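Local coordinates for protein ricin B-like lectin (Macrolepiota procera, PDB 4IZX) that binds galactose-containing glycans such as lactose through a ricin B-like beta-trefoil lectin fold, at residues A[104-109]-A[124-129]; A[96-101]-A[131-136]; A[20-25]-A[40-45]. All blocks are in the same frame, centred on the assembly; numbering follows the deposited sequence.

Contact 1: A[104-109]-A[124-129]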
loop_
_atom_site.group_PDB
_atom_site.type_symbol
_atom_site.label_atom_id
_atom_site.label_comp_id
_atom_site.label_asym_id
_atom_site.label_seq_id
_atom_site.Cartn_x
_atom_site.Cartn_y
_atom_site.Cartn_z
ATOM N N THR A 104 -12.224 -5.341 -8.313
ATOM C CA THR A 104 -11.497 -5.094 -9.541
ATOM C C THR A 104 -10.276 -6.002 -9.569
ATOM O O THR A 104 -9.877 -6.592 -8.546
ATOM C CB THR A 104 -10.993 -3.646 -9.660
ATOM O OG1 THR A 104 -9.819 -3.448 -8.868
ATOM C CG2 THR A 104 -12.087 -2.638 -9.265
ATOM N N ASN A 105 -9.605 -5.997 -10.724
ATOM C CA ASN A 105 -8.337 -6.675 -10.882
ATOM C C ASN A 105 -7.151 -5.717 -10.754
ATOM O O ASN A 105 -6.038 -6.083 -11.131
ATOM C CB ASN A 105 -8.292 -7.341 -12.259
ATOM C CG ASN A 105 -9.206 -8.530 -12.351
ATOM O OD1 ASN A 105 -9.173 -9.425 -11.499
ATOM N ND2 ASN A 105 -9.981 -8.586 -13.416
ATOM N N TYR A 106 -7.366 -4.514 -10.216
ATOM C CA TYR A 106 -6.285 -3.551 -10.009
ATOM C C TYR A 106 -5.743 -3.641 -8.621
ATOM O O TYR A 106 -6.466 -3.551 -7.621
ATOM C CB TYR A 106 -6.803 -2.128 -10.250
ATOM C CG TYR A 106 -7.211 -1.868 -11.682
ATOM C CD1 TYR A 106 -6.256 -1.790 -12.681
ATOM C CD2 TYR A 106 -8.525 -1.680 -11.991
ATOM C CE1 TYR A 106 -6.614 -1.623 -13.992
ATOM C CE2 TYR A 106 -8.903 -1.451 -13.291
ATOM C CZ TYR A 106 -7.941 -1.454 -14.278
ATOM O OH TYR A 106 -8.332 -1.212 -15.567
ATOM N N ASN A 107 -4.428 -3.884 -8.527
ATOM C CA ASN A 107 -3.729 -3.984 -7.247
ATOM C C ASN A 107 -2.546 -3.046 -7.167
ATOM O O ASN A 107 -1.997 -2.593 -8.183
ATOM C CB ASN A 107 -3.402 -5.430 -6.850
ATOM C CG ASN A 107 -2.475 -6.212 -7.762
ATOM O OD1 ASN A 107 -2.323 -7.444 -7.535
ATOM N ND2 ASN A 107 -1.804 -5.605 -8.709
ATOM N N LEU A 108 -2.101 -2.784 -5.940
ATOM C CA LEU A 108 -0.952 -1.932 -5.724
ATOM C C LEU A 108 0.272 -2.492 -6.394
ATOM O O LEU A 108 0.587 -3.671 -6.291
ATOM C CB LEU A 108 -0.673 -1.778 -4.209
ATOM C CG LEU A 108 -1.339 -0.577 -3.554
ATOM C CD1 LEU A 108 -2.846 -0.624 -3.653
ATOM C CD2 LEU A 108 -0.925 -0.503 -2.102
ATOM N N ASP A 109 1.049 -1.592 -7.005
ATOM C CA ASP A 109 2.182 -1.905 -7.872
ATOM C C ASP A 109 3.221 -0.806 -7.598
ATOM O O ASP A 109 2.945 0.380 -7.759
ATOM C CB ASP A 109 1.631 -1.904 -9.327
ATOM C CG ASP A 109 2.671 -2.111 -10.400
ATOM O OD1 ASP A 109 3.604 -1.271 -10.508
ATOM O OD2 ASP A 109 2.545 -3.107 -11.150
ATOM N N LEU A 124 -1.671 1.831 -9.137
ATOM C CA LEU A 124 -2.447 0.662 -9.495
ATOM C C LEU A 124 -1.957 0.072 -10.803
ATOM O O LEU A 124 -1.544 0.795 -11.708
ATOM C CB LEU A 124 -3.932 0.966 -9.670
ATOM C CG LEU A 124 -4.629 1.507 -8.421
ATOM C CD1 LEU A 124 -6.086 1.808 -8.756
ATOM C CD2 LEU A 124 -4.501 0.576 -7.246
ATOM N N TRP A 125 -2.068 -1.239 -10.930
ATOM C CA TRP A 125 -1.876 -1.905 -12.210
ATOM C C TRP A 125 -2.667 -3.193 -12.192
ATOM O O TRP A 125 -2.870 -3.814 -11.124
ATOM C CB TRP A 125 -0.397 -2.194 -12.480
ATOM C CG TRP A 125 -0.070 -2.400 -13.946
ATOM C CD1 TRP A 125 -0.147 -3.556 -14.666
ATOM C CD2 TRP A 125 0.296 -1.370 -14.863
ATOM N NE1 TRP A 125 0.134 -3.302 -15.979
ATOM C CE2 TRP A 125 0.388 -1.968 -16.137
ATOM C CE3 TRP A 125 0.559 -0.010 -14.726
ATOM C CZ2 TRP A 125 0.762 -1.257 -17.264
ATOM C CZ3 TRP A 125 0.937 0.707 -15.866
ATOM C CH2 TRP A 125 1.022 0.078 -17.120
ATOM N N TRP A 126 -3.096 -3.648 -13.370
ATOM C CA TRP A 126 -3.690 -4.947 -13.535
ATOM C C TRP A 126 -2.846 -6.031 -12.871
ATOM O O TRP A 126 -1.629 -6.025 -12.992
ATOM C CB TRP A 126 -3.756 -5.253 -15.061
ATOM C CG TRP A 126 -4.578 -6.406 -15.435
ATOM C CD1 TRP A 126 -4.185 -7.683 -15.676
ATOM C CD2 TRP A 126 -5.940 -6.327 -15.752
ATOM N NE1 TRP A 126 -5.273 -8.434 -16.092
ATOM C CE2 TRP A 126 -6.376 -7.617 -16.086
ATOM C CE3 TRP A 126 -6.851 -5.284 -15.732
ATOM C CZ2 TRP A 126 -7.680 -7.869 -16.487
ATOM C CZ3 TRP A 126 -8.150 -5.545 -16.062
ATOM C CH2 TRP A 126 -8.560 -6.826 -16.422
ATOM N N THR A 127 -3.495 -6.963 -12.213
ATOM C CA THR A 127 -2.800 -7.949 -11.446
ATOM C C THR A 127 -2.087 -8.994 -12.326
ATOM O O THR A 127 -2.671 -9.534 -13.268
ATOM C CB THR A 127 -3.742 -8.618 -10.441
ATOM O OG1 THR A 127 -3.001 -9.332 -9.464
ATOM C CG2 THR A 127 -4.743 -9.551 -11.060
ATOM N N TRP A 128 -0.834 -9.279 -11.981
ATOM C CA TRP A 128 -0.073 -10.348 -12.626
ATOM C C TRP A 128 1.044 -10.733 -11.691
ATOM O O TRP A 128 1.198 -10.170 -10.591
ATOM C CB TRP A 128 0.428 -9.952 -14.012
ATOM C CG TRP A 128 1.450 -8.848 -14.045
ATOM C CD1 TRP A 128 1.245 -7.548 -13.785
ATOM C CD2 TRP A 128 2.826 -8.984 -14.376
ATOM N NE1 TRP A 128 2.409 -6.847 -13.937
ATOM C CE2 TRP A 128 3.399 -7.715 -14.289
ATOM C CE3 TRP A 128 3.651 -10.081 -14.727
ATOM C CZ2 TRP A 128 4.753 -7.494 -14.538
ATOM C CZ3 TRP A 128 4.994 -9.842 -14.956
ATOM C CH2 TRP A 128 5.526 -8.562 -14.877
ATOM N N GLU A 129 1.870 -11.702 -12.079
ATOM C CA GLU A 129 2.790 -12.308 -11.154
ATOM C C GLU A 129 3.954 -11.421 -10.711
ATOM O O GLU A 129 4.635 -11.774 -9.774
ATOM C CB GLU A 129 3.307 -13.639 -11.721
ATOM C CG GLU A 129 4.137 -13.573 -12.927
ATOM C CD GLU A 129 4.121 -14.900 -13.681
ATOM O OE1 GLU A 129 5.248 -15.443 -13.834
ATOM O OE2 GLU A 129 3.013 -15.377 -14.176
HETATM O O HOH W 1 3.385 -4.148 -13.463
#
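N107 and T127 meet where two antiparallel strands run out into a loop, and the N107 side chain illustrates how one amide can be held at several points. Its CB packs against I99 O of the adjoining strand. A chi1 of 62° folds the amide back over its own strand, bringing CG to 3.6 Å from T127 OG1 with OD1 facing that residue. OD1 accepts a 2.8 Å hydrogen bond from T127 OG1, whose hydroxyl approaches from above the carbonyl plane, and takes a second bond from R98 NH1. ND2 donates to Q133 OE1 and also lies 3.2 Å from W125 O. Beneath the side chain the backbones pair reciprocally, N107 N to W125 O at 3.0 Å and W125 N to N107 O at 3.1 Å. Y106 and W126 occupy the opposite face of the sheet in a T-shaped stack: the edge of the indole addresses the face of the phenol ring, with planes 84° apart. N105 CB lies over a face of that indole, 4.0 Å from the centroid of the W126 six-membered ring, a CH-pi contact. Finally, T127 N reaches N105 O at 2.9 Å, ending the ladder that joins strands 106-110 and 120-126, an antiparallel pair of the beta-trefoil.

Contact 2: A[96-101]-A[131-136]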
loop_
_atom_site.group_PDB
_atom_site.type_symbol
_atom_site.label_atom_id
_atom_site.label_comp_id
_atom_site.label_asym_id
_atom_site.label_seq_id
_atom_site.Cartn_x
_atom_site.Cartn_y
_atom_site.Cartn_z
ATOM N N ALA A 96 3.139 -13.176 1.614
ATOM C CA ALA A 96 2.935 -11.856 1.093
ATOM C C ALA A 96 1.488 -11.626 0.706
ATOM O O ALA A 96 0.697 -12.561 0.639
ATOM C CB ALA A 96 3.866 -11.611 -0.099
ATOM N N PHE A 97 1.167 -10.390 0.406
ATOM C CA PHE A 97 -0.162 -9.912 0.150
ATOM C C PHE A 97 -0.230 -9.084 -1.129
ATOM O O PHE A 97 0.751 -8.473 -1.568
ATOM C CB PHE A 97 -0.626 -8.984 1.309
ATOM C CG PHE A 97 -0.747 -9.689 2.627
ATOM C CD1 PHE A 97 -1.932 -10.265 3.018
ATOM C CD2 PHE A 97 0.314 -9.750 3.498
ATOM C CE1 PHE A 97 -2.086 -10.806 4.265
ATOM C CE2 PHE A 97 0.181 -10.333 4.727
ATOM C CZ PHE A 97 -1.024 -10.848 5.113
ATOM N N ARG A 98 -1.440 -9.022 -1.668
ATOM C CA ARG A 98 -1.834 -8.075 -2.680
ATOM C C ARG A 98 -2.973 -7.224 -2.143
ATOM O O ARG A 98 -3.814 -7.693 -1.370
ATOM C CB ARG A 98 -2.276 -8.799 -3.962
ATOM C CG ARG A 98 -1.098 -9.492 -4.635
ATOM C CD ARG A 98 -1.545 -10.377 -5.770
ATOM N NE ARG A 98 -0.417 -11.005 -6.424
ATOM C CZ ARG A 98 0.257 -10.500 -7.437
ATOM N NH1 ARG A 98 -0.130 -9.375 -7.992
ATOM N NH2 ARG A 98 1.313 -11.144 -7.917
ATOM N N ILE A 99 -3.019 -5.965 -2.577
ATOM C CA ILE A 99 -3.965 -4.979 -2.079
ATOM C C ILE A 99 -4.716 -4.452 -3.295
ATOM O O ILE A 99 -4.106 -3.835 -4.185
ATOM C CB ILE A 99 -3.241 -3.879 -1.298
ATOM C CG1 ILE A 99 -2.449 -4.470 -0.101
ATOM C CG2 ILE A 99 -4.234 -2.823 -0.820
ATOM C CD1 ILE A 99 -1.561 -3.472 0.623
ATOM N N PHE A 100 -5.986 -4.784 -3.375
ATOM C CA PHE A 100 -6.842 -4.549 -4.554
ATOM C C PHE A 100 -7.855 -3.461 -4.276
ATOM O O PHE A 100 -8.483 -3.402 -3.236
ATOM C CB PHE A 100 -7.633 -5.806 -4.910
ATOM C CG PHE A 100 -6.845 -6.906 -5.548
ATOM C CD1 PHE A 100 -6.189 -7.844 -4.795
ATOM C CD2 PHE A 100 -6.842 -7.035 -6.920
ATOM C CE1 PHE A 100 -5.519 -8.890 -5.406
ATOM C CE2 PHE A 100 -6.148 -8.042 -7.540
ATOM C CZ PHE A 100 -5.526 -8.992 -6.790
ATOM N N VAL A 101 -8.174 -2.679 -5.315
ATOM C CA VAL A 101 -9.437 -1.919 -5.290
ATOM C C VAL A 101 -10.558 -2.969 -5.309
ATOM O O VAL A 101 -10.558 -3.873 -6.161
ATOM C CB VAL A 101 -9.579 -0.945 -6.476
ATOM C CG1 VAL A 101 -10.920 -0.222 -6.442
ATOM C CG2 VAL A 101 -8.411 0.055 -6.495
ATOM N N LEU A 131 6.591 -9.394 -9.042
ATOM C CA LEU A 131 6.805 -9.415 -7.607
ATOM C C LEU A 131 6.690 -8.042 -6.982
ATOM O O LEU A 131 6.471 -7.931 -5.770
ATOM C CB LEU A 131 8.162 -10.001 -7.291
ATOM C CG LEU A 131 8.305 -11.445 -7.695
ATOM C CD1 LEU A 131 9.709 -11.856 -7.394
ATOM C CD2 LEU A 131 7.310 -12.312 -6.953
ATOM N N HIS A 132 6.836 -6.996 -7.791
ATOM C CA HIS A 132 6.634 -5.631 -7.346
ATOM C C HIS A 132 5.195 -5.300 -7.028
ATOM O O HIS A 132 4.936 -4.200 -6.550
ATOM C CB HIS A 132 7.210 -4.687 -8.393
ATOM C CG HIS A 132 6.596 -4.864 -9.732
ATOM N ND1 HIS A 132 6.905 -5.914 -10.549
ATOM C CD2 HIS A 132 5.670 -4.125 -10.377
ATOM C CE1 HIS A 132 6.193 -5.806 -11.651
ATOM N NE2 HIS A 132 5.410 -4.748 -11.561
ATOM N N GLN A 133 4.287 -6.257 -7.268
ATOM C CA GLN A 133 2.892 -6.152 -6.842
ATOM C C GLN A 133 2.579 -6.887 -5.555
ATOM O O GLN A 133 1.410 -7.018 -5.185
ATOM C CB GLN A 133 1.959 -6.665 -7.940
ATOM C CG GLN A 133 2.148 -5.983 -9.276
ATOM C CD GLN A 133 1.001 -6.273 -10.206
ATOM O OE1 GLN A 133 0.269 -7.265 -10.068
ATOM N NE2 GLN A 133 0.787 -5.377 -11.154
ATOM N N THR A 134 3.603 -7.403 -4.867
ATOM C CA THR A 134 3.396 -8.177 -3.659
ATOM C C THR A 134 4.142 -7.523 -2.494
ATOM O O THR A 134 5.203 -6.895 -2.684
ATOM C CB THR A 134 3.831 -9.638 -3.842
ATOM O OG1 THR A 134 5.252 -9.764 -4.002
ATOM C CG2 THR A 134 3.135 -10.290 -5.021
ATOM N N TRP A 135 3.574 -7.685 -1.305
ATOM C CA TRP A 135 3.935 -6.851 -0.165
ATOM C C TRP A 135 3.877 -7.691 1.093
ATOM O O TRP A 135 2.946 -8.461 1.294
ATOM C CB TRP A 135 2.938 -5.679 -0.010
ATOM C CG TRP A 135 2.709 -4.865 -1.269
ATOM C CD1 TRP A 135 1.850 -5.156 -2.260
ATOM C CD2 TRP A 135 3.398 -3.691 -1.656
ATOM N NE1 TRP A 135 1.948 -4.223 -3.254
ATOM C CE2 TRP A 135 2.876 -3.298 -2.891
ATOM C CE3 TRP A 135 4.363 -2.880 -1.045
ATOM C CZ2 TRP A 135 3.280 -2.128 -3.531
ATOM C CZ3 TRP A 135 4.783 -1.735 -1.706
ATOM C CH2 TRP A 135 4.224 -1.360 -2.912
ATOM N N THR A 136 4.832 -7.479 2.004
ATOM C CA THR A 136 4.697 -8.017 3.363
ATOM C C THR A 136 4.076 -6.970 4.267
ATOM O O THR A 136 4.222 -5.787 4.031
ATOM C CB THR A 136 6.015 -8.525 3.925
ATOM O OG1 THR A 136 6.938 -7.455 3.941
ATOM C CG2 THR A 136 6.522 -9.665 3.101
HETATM O O HOH W 2 -0.804 -5.473 -4.592
#
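Q133 OE1 accepts three N-H groups: R98 NH1 across the contact, N107 ND2 and W128 N. The R98 chain, extended from CG to NE (chi2 171°, chi3 179°), carries NH1 to this bond, 3.0 Å from Q133 OE1, on a lone pair and within the guanidinium plane. Q133 NE2 donates to D109 OD2 and W126 O, so both ends of this buried amide are satisfied and its rotation is fixed. R98 NE also forms a salt bridge to D90, and NH2 bonds W128 O. T134 CG2 lies over one face of the guanidinium, toward the rim, 3.5 Å from R98 NH2. Together Q133, T134 and W135 form the Q-x-W signature of ricin B-type trefoils, here set against strand 97-100. That strand joins 131-136 through a single antiparallel bridge, with F97 N to W135 O at 2.8 Å and W135 N to F97 O at 2.9 Å. The F97 ring turns its edge to W135 O; the same ring lines the pocket that holds benzamidine. Past the bridge, where 131-133 is a 3-10 turn, a water accepts from I99 N at 3.0 Å, donates to Q133 O and takes a weak bond from W135 NE1, itself weakly bonded to L108 O.

Contact 3: A[20-25]-A[40-45]. With GAL (beta-D-galactopyranose), chain B; BGC (beta-D-glucopyranose), chain C.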
loop_
_atom_site.group_PDB
_atom_site.type_symbol
_atom_site.label_atom_id
_atom_site.label_comp_id
_atom_site.label_asym_id
_atom_site.label_seq_id
_atom_site.Cartn_x
_atom_site.Cartn_y
_atom_site.Cartn_z
ATOM N N VAL A 20 9.391 0.558 1.506
ATOM C CA VAL A 20 8.080 0.520 2.128
ATOM C C VAL A 20 7.156 1.581 1.565
ATOM O O VAL A 20 7.601 2.594 0.988
ATOM C CB VAL A 20 8.155 0.647 3.656
ATOM C CG1 VAL A 20 9.042 -0.422 4.253
ATOM C CG2 VAL A 20 8.582 2.034 4.094
ATOM N N ILE A 21 5.857 1.386 1.778
ATOM C CA ILE A 21 4.842 2.365 1.421
ATOM C C ILE A 21 4.941 3.555 2.364
ATOM O O ILE A 21 4.771 3.406 3.595
ATOM C CB ILE A 21 3.431 1.751 1.434
ATOM C CG1 ILE A 21 3.364 0.562 0.469
ATOM C CG2 ILE A 21 2.384 2.799 1.173
ATOM C CD1 ILE A 21 1.972 0.004 0.260
ATOM N N ASP A 22 5.176 4.728 1.793
ATOM C CA ASP A 22 5.553 5.937 2.519
ATOM C C ASP A 22 4.689 7.088 2.005
ATOM O O ASP A 22 4.532 7.298 0.811
ATOM C CB ASP A 22 7.067 6.104 2.274
ATOM C CG ASP A 22 7.696 7.402 2.785
ATOM O OD1 ASP A 22 7.147 8.483 2.465
ATOM O OD2 ASP A 22 8.785 7.300 3.425
ATOM N N LEU A 23 4.094 7.822 2.947
ATOM C CA LEU A 23 3.386 9.047 2.659
ATOM C C LEU A 23 4.423 10.152 2.558
ATOM O O LEU A 23 5.041 10.561 3.540
ATOM C CB LEU A 23 2.364 9.360 3.727
ATOM C CG LEU A 23 1.613 10.676 3.561
ATOM C CD1 LEU A 23 0.941 10.773 2.215
ATOM C CD2 LEU A 23 0.598 10.856 4.656
ATOM N N SER A 24 4.678 10.626 1.343
ATOM C CA SER A 24 5.785 11.538 1.068
ATOM C C SER A 24 5.810 12.722 2.012
ATOM O O SER A 24 4.821 13.472 2.125
ATOM C CB SER A 24 5.652 12.073 -0.355
ATOM O OG SER A 24 6.668 13.022 -0.580
ATOM N N GLY A 25 6.970 12.973 2.593
ATOM C CA GLY A 25 7.132 14.165 3.407
ATOM C C GLY A 25 7.280 15.437 2.598
ATOM O O GLY A 25 7.192 16.530 3.154
ATOM N N LYS A 40 6.543 7.712 11.165
ATOM C CA LYS A 40 5.099 7.442 11.276
ATOM C C LYS A 40 4.354 7.622 9.954
ATOM O O LYS A 40 3.281 7.073 9.756
ATOM C CB LYS A 40 4.425 8.254 12.363
ATOM C CG LYS A 40 4.527 7.609 13.743
ATOM C CD LYS A 40 5.931 7.525 14.305
ATOM C CE LYS A 40 5.906 6.964 15.723
ATOM N NZ LYS A 40 7.248 6.958 16.313
ATOM N N ASN A 41 4.995 8.312 8.998
ATOM C CA ASN A 41 4.520 8.382 7.626
ATOM C C ASN A 41 4.790 7.099 6.840
ATOM O O ASN A 41 4.403 7.002 5.678
ATOM C CB ASN A 41 5.130 9.582 6.896
ATOM C CG ASN A 41 6.632 9.468 6.723
ATOM O OD1 ASN A 41 7.356 9.144 7.673
ATOM N ND2 ASN A 41 7.110 9.683 5.513
ATOM N N GLN A 42 5.414 6.107 7.482
ATOM C CA GLN A 42 5.680 4.791 6.931
ATOM C C GLN A 42 4.887 3.722 7.699
ATOM O O GLN A 42 5.168 2.533 7.554
ATOM C CB GLN A 42 7.147 4.507 6.972
ATOM C CG GLN A 42 7.993 5.588 6.331
ATOM C CD GLN A 42 9.449 5.215 6.262
ATOM O OE1 GLN A 42 10.035 4.793 7.256
ATOM N NE2 GLN A 42 10.055 5.387 5.107
ATOM N N GLN A 43 3.906 4.140 8.507
ATOM C CA GLN A 43 3.100 3.287 9.325
ATOM C C GLN A 43 1.641 3.522 9.021
ATOM O O GLN A 43 1.199 4.664 8.891
ATOM C CB GLN A 43 3.425 3.518 10.810
ATOM C CG GLN A 43 4.875 3.224 11.146
ATOM C CD GLN A 43 5.244 3.428 12.591
ATOM O OE1 GLN A 43 6.365 3.889 12.921
ATOM N NE2 GLN A 43 4.367 3.031 13.461
ATOM N N TRP A 44 0.865 2.442 8.990
ATOM C CA TRP A 44 -0.508 2.432 8.503
ATOM C C TRP A 44 -1.367 1.646 9.465
ATOM O O TRP A 44 -1.100 0.465 9.734
ATOM C CB TRP A 44 -0.553 1.813 7.092
ATOM C CG TRP A 44 0.278 2.603 6.128
ATOM C CD1 TRP A 44 1.574 2.356 5.790
ATOM C CD2 TRP A 44 -0.107 3.813 5.448
ATOM N NE1 TRP A 44 2.032 3.337 4.954
ATOM C CE2 TRP A 44 1.025 4.248 4.725
ATOM C CE3 TRP A 44 -1.263 4.587 5.412
ATOM C CZ2 TRP A 44 1.008 5.411 3.963
ATOM C CZ3 TRP A 44 -1.284 5.726 4.638
ATOM C CH2 TRP A 44 -0.159 6.136 3.943
ATOM N N THR A 45 -2.376 2.307 10.028
ATOM C CA THR A 45 -3.279 1.713 10.986
ATOM C C THR A 45 -4.440 1.112 10.214
ATOM O O THR A 45 -5.156 1.780 9.470
ATOM C CB THR A 45 -3.760 2.736 12.031
ATOM O OG1 THR A 45 -2.679 3.422 12.616
ATOM C CG2 THR A 45 -4.689 2.112 13.014
HETATM C C1 GAL B . 10.893 12.794 3.927
HETATM C C2 GAL B . 10.365 11.639 4.721
HETATM C C3 GAL B . 10.572 10.336 3.951
HETATM C C4 GAL B . 10.017 10.469 2.527
HETATM C C5 GAL B . 10.643 11.684 1.880
HETATM C C6 GAL B . 10.166 11.911 0.447
HETATM O O2 GAL B . 11.067 11.560 5.946
HETATM O O3 GAL B . 9.930 9.285 4.674
HETATM O O4 GAL B . 8.585 10.643 2.562
HETATM O O5 GAL B . 10.324 12.859 2.622
HETATM O O6 GAL B . 10.859 13.040 -0.119
HETATM C C2 BGC C . 11.319 17.404 3.318
HETATM C C3 BGC C . 10.800 15.955 3.219
HETATM C C4 BGC C . 11.330 15.102 4.352
HETATM C C5 BGC C . 11.389 15.870 5.682
HETATM C C6 BGC C . 12.380 15.204 6.622
HETATM C C1 BGC C . 10.936 17.969 4.669
HETATM O O1 BGC C . 11.156 19.391 4.713
HETATM O O2 BGC C . 10.733 18.078 2.212
HETATM O O3 BGC C . 11.134 15.390 1.933
HETATM O O4 BGC C . 10.469 13.975 4.553
HETATM O O5 BGC C . 11.804 17.217 5.498
HETATM O O6 BGC C . 13.630 15.046 5.938
HETATM O O HOH W 3 4.851 1.110 5.234
#
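Two torsions bring D22 and N41 together on the same sugar: chi1 of D22 is 173°, which swings its carboxylate away from the backbone N, whereas chi1 of N41 is 65°, which turns its amide toward strand 20-23. The setting is a galactose site of the ricin B beta-trefoil, and it shows how a Q-x-W motif, here Q42, Q43 and W44, can serve sugar binding from the second shell. D22 divides its oxygens between adjacent hydroxyls. GAL O4 donates to D22 OD1 at 2.6 Å and GAL O3 to D22 OD2 at 2.6 Å, a bidentate grip that reads the axial O4 distinguishing galactose from glucose. Q42 NE2 orients this carboxylate from behind, reaching D22 OD2 on its anti side at 2.8 Å; the amide and carboxylate planes stand nearly perpendicular, 88° apart. Q42 is itself anchored, NE2 to P35 O and OE1 to H37 N, and H37 NE2 in turn bonds the galactose. N41 ND2 spends its two N-H groups on GAL O3, at 3.0 Å, and on L23 O, which it meets from above the carbonyl plane. A backbone bond from L23 N to N41 O, 2.9 Å long, fixes the two segments. G25 N completes the grip on the axial hydroxyl, donating to GAL O4 at 2.8 Å, while G25 CA packs against the glucose at BGC O4. Behind the site, W44 CH2 meets L23 CB, and NE1 and CZ2 lie along I21 CG2. In its own ring plane, W44 NE1 gives a nearly straight 3.1 Å bond to I21 O, approaching from above the I21 carbonyl plane, and that oxygen also accepts from a water whose other hydrogen goes to Q42 O.

How the contacts relate
Following the chain from the N terminus, contact 3 closes first, folding 40-45 back on 20-25 around a short loop that carries strand 31-34. Contact 2 opens at 96-101 and closes only at 131-136; contact 1, between 104-109 and 124-129, is nested inside that span. Contacts 1 and 2 adjoin directly, L108 N donating to I99 O, whereas contact 3 stands in series with both, across the centre of the chain. The sheets bind the ends together: strand 135-138 pairs with 9-14, itself beside 44-48, while 31-34 pairs with 120-126. In the core, L108 and W135 both pack against I21, joining the three contacts.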